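Local coordinates for protein 4,5-DOPA dioxygenase extradiol (Escherichia coli, PDB 2PW6) that opens the aromatic ring of L-DOPA between carbons 4 and 5 in vitro as a zinc-dependent extradiol dioxygenase, although its physiological substrate is unknown, at residues A244-G247 with Q248-I251; F197-Y200 with V201-N204. All coordinates share one frame; numbering follows the deposited sequence.

Both contacts are local, each folding one short piece of chain onto itself, and both belong to the catalytic domain of the LigB type. Contact 2 comes first in sequence and finishes helix 192-202; contact 1 turns the chain from helix 236-243 into strand 251-252. Their centres lie about 17 Å apart and their nearest atoms about 7 Å, so they do not touch. The chain just beyond contact 2 joins them, because T206 and Q208 pack on W245. Contact 2 is the one near the metal site: the side chain of F197 is about 9 Å from that of the zinc-binding residue H177, about 10 Å from that of H234, and about 11 Å from a bound zinc ion. Contact 1 lies away from it, at the surface.

Contact 1 (A244-G247 with Q248-I251); sequences AWDG and QEPI
D246 and E249 clasp the turn from both ends: the carboxylate of D246 accepts two backbone N-H groups of the following residues, and that of E249 accepts the N-H of D246. D246 OD1 accepts Q248 N at 2.7 Å, which closes an Asx turn, and E249 N at 3.0 Å. The first donor comes from above the carboxylate plane, the second on the syn lone pair. In return D246 N gives its hydrogen to E249 OE2 at 2.9 Å. E249 gets back there because CG sits between its backbone N and carbonyl carbon (chi1 67°) and the chain bends again at chi2. The two carboxylates are thereby stacked, OD1 of D246 only 3.1 Å from OE2 of E249; the salt bridge from E249 OE1 to R163 and the surrounding N-H groups probably offset this repulsion. G247 turns the corner at a positive phi of 97°, where a CB would jam against the carbonyl oxygen of D246. W245 fills the inside of the bend. Its NE1 makes a nearly straight bond of 2.9 Å to E249 O, which lies in the ring plane. G247 N sits over one indole face, and over the other I251 CD1 makes a CH-pi contact 3.5 Å from the centroid of the five-membered ring. A leucine in place of W245 would probably leave E249 O without this donor and I251 CD1 without its aromatic face. The turn follows helix 236-243 and leads into edge strand 251-252; W245, E249 and I251 all pack on I270 of the adjacent strand 268-270.

Contact 2 (F197-Y200 with V201-N204); sequences FNEY and VKAN
F197 and V201 meet one turn apart at the C-terminal end of helix 192-202, whose last i to i+4 hydrogen bonds run from V201, K202 and A203 N to the carbonyls of F197, N198 and E199. The F197 ring approaches V201 CG2 obliquely with CE2, at 3.6 Å. The same ring meets the imidazole of H222 edge-to-face. N198 is buried; its OD1 is hydrogen-bonded to S264 OG, while ND2 lies 3.8 Å from CD of the K202 aliphatic chain. E199 runs alongside K202, both side chains pointing the same way. Their salt bridge is long, 3.7 Å from OE2 of E199 to NZ of K202, and the lysine has a stronger partner in E256, so E199 is likely to add only modestly to its hold. The Y200 ring meets that of H222 with the planes about 30° apart, so that this histidine touches both aromatic residues of the helix end. Beyond K202 the chain leaves the helix: N204 N turns back to V201 O at 3.0 Å, and so does not serve Y200 O. The N204 amide, tilted 64° from the tyrosine ring, serves it instead: ND2 reaches Y200 O on a lone pair at 2.7 Å, with an almost linear N-H...O angle of 178°.

Contact 1 (A244-G247 with Q248-I251)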
loop_
_atom_site.group_PDB
_atom_site.type_symbol
_atom_site.label_atom_id
_atom_site.label_comp_id
_atom_site.label_asym_id
_atom_site.label_seq_id
_atom_site.Cartn_x
_atom_site.Cartn_y
_atom_site.Cartn_z
ATOM N N ALA A 244 -19.530 -14.627 -13.169
ATOM C CA ALA A 244 -20.567 -15.139 -12.270
ATOM C C ALA A 244 -22.018 -14.799 -12.638
ATOM O O ALA A 244 -22.961 -15.241 -11.952
ATOM C CB ALA A 244 -20.268 -14.683 -10.821
ATOM N N TRP A 245 -22.199 -14.009 -13.699
ATOM C CA TRP A 245 -23.546 -13.636 -14.189
ATOM C C TRP A 245 -24.190 -14.793 -14.953
ATOM O O TRP A 245 -23.552 -15.395 -15.824
ATOM C CB TRP A 245 -23.434 -12.411 -15.103
ATOM C CG TRP A 245 -24.739 -11.788 -15.539
ATOM C CD1 TRP A 245 -25.804 -11.453 -14.745
ATOM C CD2 TRP A 245 -25.086 -11.385 -16.870
ATOM N NE1 TRP A 245 -26.797 -10.889 -15.501
ATOM C CE2 TRP A 245 -26.389 -10.839 -16.812
ATOM C CE3 TRP A 245 -24.426 -11.442 -18.110
ATOM C CZ2 TRP A 245 -27.050 -10.338 -17.957
ATOM C CZ3 TRP A 245 -25.088 -10.958 -19.253
ATOM C CH2 TRP A 245 -26.386 -10.407 -19.162
ATOM N N ASP A 246 -25.445 -15.107 -14.637
ATOM C CA ASP A 246 -26.139 -16.228 -15.324
ATOM C C ASP A 246 -26.753 -15.899 -16.712
ATOM O O ASP A 246 -27.189 -16.815 -17.440
ATOM C CB ASP A 246 -27.193 -16.886 -14.402
ATOM C CG ASP A 246 -28.322 -15.936 -14.010
ATOM O OD1 ASP A 246 -28.407 -14.830 -14.587
ATOM O OD2 ASP A 246 -29.124 -16.292 -13.107
ATOM N N GLY A 247 -26.775 -14.606 -17.068
ATOM C CA GLY A 247 -27.449 -14.129 -18.285
ATOM C C GLY A 247 -28.857 -13.577 -18.052
ATOM O O GLY A 247 -29.461 -12.998 -18.959
ATOM N N GLN A 248 -29.367 -13.719 -16.830
ATOM C CA GLN A 248 -30.777 -13.481 -16.548
ATOM C C GLN A 248 -31.011 -12.427 -15.469
ATOM O O GLN A 248 -31.777 -11.475 -15.665
ATOM C CB GLN A 248 -31.459 -14.802 -16.142
ATOM C CG GLN A 248 -32.902 -14.921 -16.618
ATOM C CD GLN A 248 -33.023 -14.864 -18.154
ATOM O OE1 GLN A 248 -32.253 -15.506 -18.884
ATOM N NE2 GLN A 248 -33.989 -14.090 -18.643
ATOM N N GLU A 249 -30.371 -12.612 -14.321
ATOM C CA GLU A 249 -30.537 -11.725 -13.187
ATOM C C GLU A 249 -30.151 -10.292 -13.596
ATOM O O GLU A 249 -29.473 -10.099 -14.610
ATOM C CB GLU A 249 -29.693 -12.247 -12.010
ATOM C CG GLU A 249 -28.159 -12.187 -12.229
ATOM C CD GLU A 249 -27.388 -13.331 -11.570
ATOM O OE1 GLU A 249 -27.614 -13.625 -10.376
ATOM O OE2 GLU A 249 -26.537 -13.931 -12.265
ATOM N N PRO A 250 -30.617 -9.278 -12.850
ATOM C CA PRO A 250 -30.174 -7.924 -13.220
ATOM C C PRO A 250 -28.680 -7.681 -12.994
ATOM O O PRO A 250 -28.060 -8.328 -12.140
ATOM C CB PRO A 250 -31.003 -7.008 -12.310
ATOM C CG PRO A 250 -31.462 -7.895 -11.171
ATOM C CD PRO A 250 -31.570 -9.281 -11.723
ATOM N N ILE A 251 -28.119 -6.778 -13.791
ATOM C CA ILE A 251 -26.806 -6.183 -13.543
ATOM C C ILE A 251 -27.054 -4.703 -13.249
ATOM O O ILE A 251 -27.677 -4.002 -14.036
ATOM C CB ILE A 251 -25.840 -6.327 -14.754
ATOM C CG1 ILE A 251 -25.491 -7.796 -15.006
ATOM C CG2 ILE A 251 -24.563 -5.502 -14.541
ATOM C CD1 ILE A 251 -24.490 -8.012 -16.142
#

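Contact 2 (F197-Y200 with V201-N204)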
loop_
_atom_site.group_PDB
_atom_site.type_symbol
_atom_site.label_atom_id
_atom_site.label_comp_id
_atom_site.label_asym_id
_atom_site.label_seq_id
_atom_site.Cartn_x
_atom_site.Cartn_y
_atom_site.Cartn_z
ATOM N N PHE A 197 -13.133 4.784 -22.777
ATOM C CA PHE A 197 -12.945 3.363 -22.389
ATOM C C PHE A 197 -13.990 2.915 -21.385
ATOM O O PHE A 197 -14.554 1.833 -21.515
ATOM C CB PHE A 197 -11.542 3.050 -21.878
ATOM C CG PHE A 197 -11.327 1.571 -21.564
ATOM C CD1 PHE A 197 -11.003 0.672 -22.581
ATOM C CD2 PHE A 197 -11.460 1.087 -20.246
ATOM C CE1 PHE A 197 -10.810 -0.705 -22.288
ATOM C CE2 PHE A 197 -11.265 -0.266 -19.949
ATOM C CZ PHE A 197 -10.945 -1.168 -20.972
ATOM N N ASN A 198 -14.281 3.776 -20.418
ATOM C CA ASN A 198 -15.283 3.496 -19.397
ATOM C C ASN A 198 -16.662 3.169 -19.967
ATOM O O ASN A 198 -17.332 2.224 -19.515
ATOM C CB ASN A 198 -15.373 4.672 -18.435
ATOM C CG ASN A 198 -15.924 4.279 -17.082
ATOM O OD1 ASN A 198 -15.252 3.586 -16.291
ATOM N ND2 ASN A 198 -17.135 4.735 -16.786
ATOM N N GLU A 199 -17.077 3.940 -20.977
ATOM C CA GLU A 199 -18.379 3.753 -21.618
ATOM C C GLU A 199 -18.459 2.453 -22.411
ATOM O O GLU A 199 -19.497 1.827 -22.453
ATOM C CB GLU A 199 -18.740 4.984 -22.493
ATOM C CG GLU A 199 -18.958 6.282 -21.668
ATOM C CD GLU A 199 -20.106 6.180 -20.673
ATOM O OE1 GLU A 199 -21.122 5.520 -20.973
ATOM O OE2 GLU A 199 -20.006 6.762 -19.576
ATOM N N TYR A 200 -17.362 2.071 -23.050
ATOM C CA TYR A 200 -17.199 0.761 -23.671
ATOM C C TYR A 200 -17.310 -0.380 -22.647
ATOM O O TYR A 200 -17.777 -1.473 -22.986
ATOM C CB TYR A 200 -15.838 0.704 -24.358
ATOM C CG TYR A 200 -15.406 -0.645 -24.898
ATOM C CD1 TYR A 200 -16.022 -1.205 -26.029
ATOM C CD2 TYR A 200 -14.352 -1.352 -24.304
ATOM C CE1 TYR A 200 -15.611 -2.434 -26.548
ATOM C CE2 TYR A 200 -13.928 -2.592 -24.820
ATOM C CZ TYR A 200 -14.561 -3.124 -25.939
ATOM O OH TYR A 200 -14.143 -4.344 -26.466
ATOM N N VAL A 201 -16.861 -0.125 -21.412
ATOM C CA VAL A 201 -17.062 -1.073 -20.306
ATOM C C VAL A 201 -18.562 -1.212 -19.990
ATOM O O VAL A 201 -19.137 -2.283 -20.190
ATOM C CB VAL A 201 -16.176 -0.756 -19.033
ATOM C CG1 VAL A 201 -16.671 -1.520 -17.802
ATOM C CG2 VAL A 201 -14.732 -1.114 -19.298
ATOM N N LYS A 202 -19.181 -0.117 -19.556
ATOM C CA LYS A 202 -20.603 -0.069 -19.241
ATOM C C LYS A 202 -21.551 -0.583 -20.330
ATOM O O LYS A 202 -22.600 -1.165 -20.012
ATOM C CB LYS A 202 -20.999 1.362 -18.896
ATOM C CG LYS A 202 -20.322 1.921 -17.666
ATOM C CD LYS A 202 -20.610 3.391 -17.515
ATOM C CE LYS A 202 -22.098 3.694 -17.557
ATOM N NZ LYS A 202 -22.294 5.131 -17.246
ATOM N N ALA A 203 -21.212 -0.351 -21.603
ATOM C CA ALA A 203 -22.088 -0.745 -22.724
ATOM C C ALA A 203 -22.002 -2.243 -23.010
ATOM O O ALA A 203 -22.710 -2.759 -23.891
ATOM C CB ALA A 203 -21.744 0.043 -23.994
ATOM N N ASN A 204 -21.132 -2.946 -22.285
ATOM C CA ASN A 204 -20.877 -4.341 -22.608
ATOM C C ASN A 204 -20.961 -5.288 -21.439
ATOM O O ASN A 204 -20.597 -6.444 -21.559
ATOM C CB ASN A 204 -19.540 -4.468 -23.306
ATOM C CG ASN A 204 -19.601 -3.990 -24.719
ATOM O OD1 ASN A 204 -20.190 -4.647 -25.579
ATOM N ND2 ASN A 204 -18.994 -2.830 -24.981
#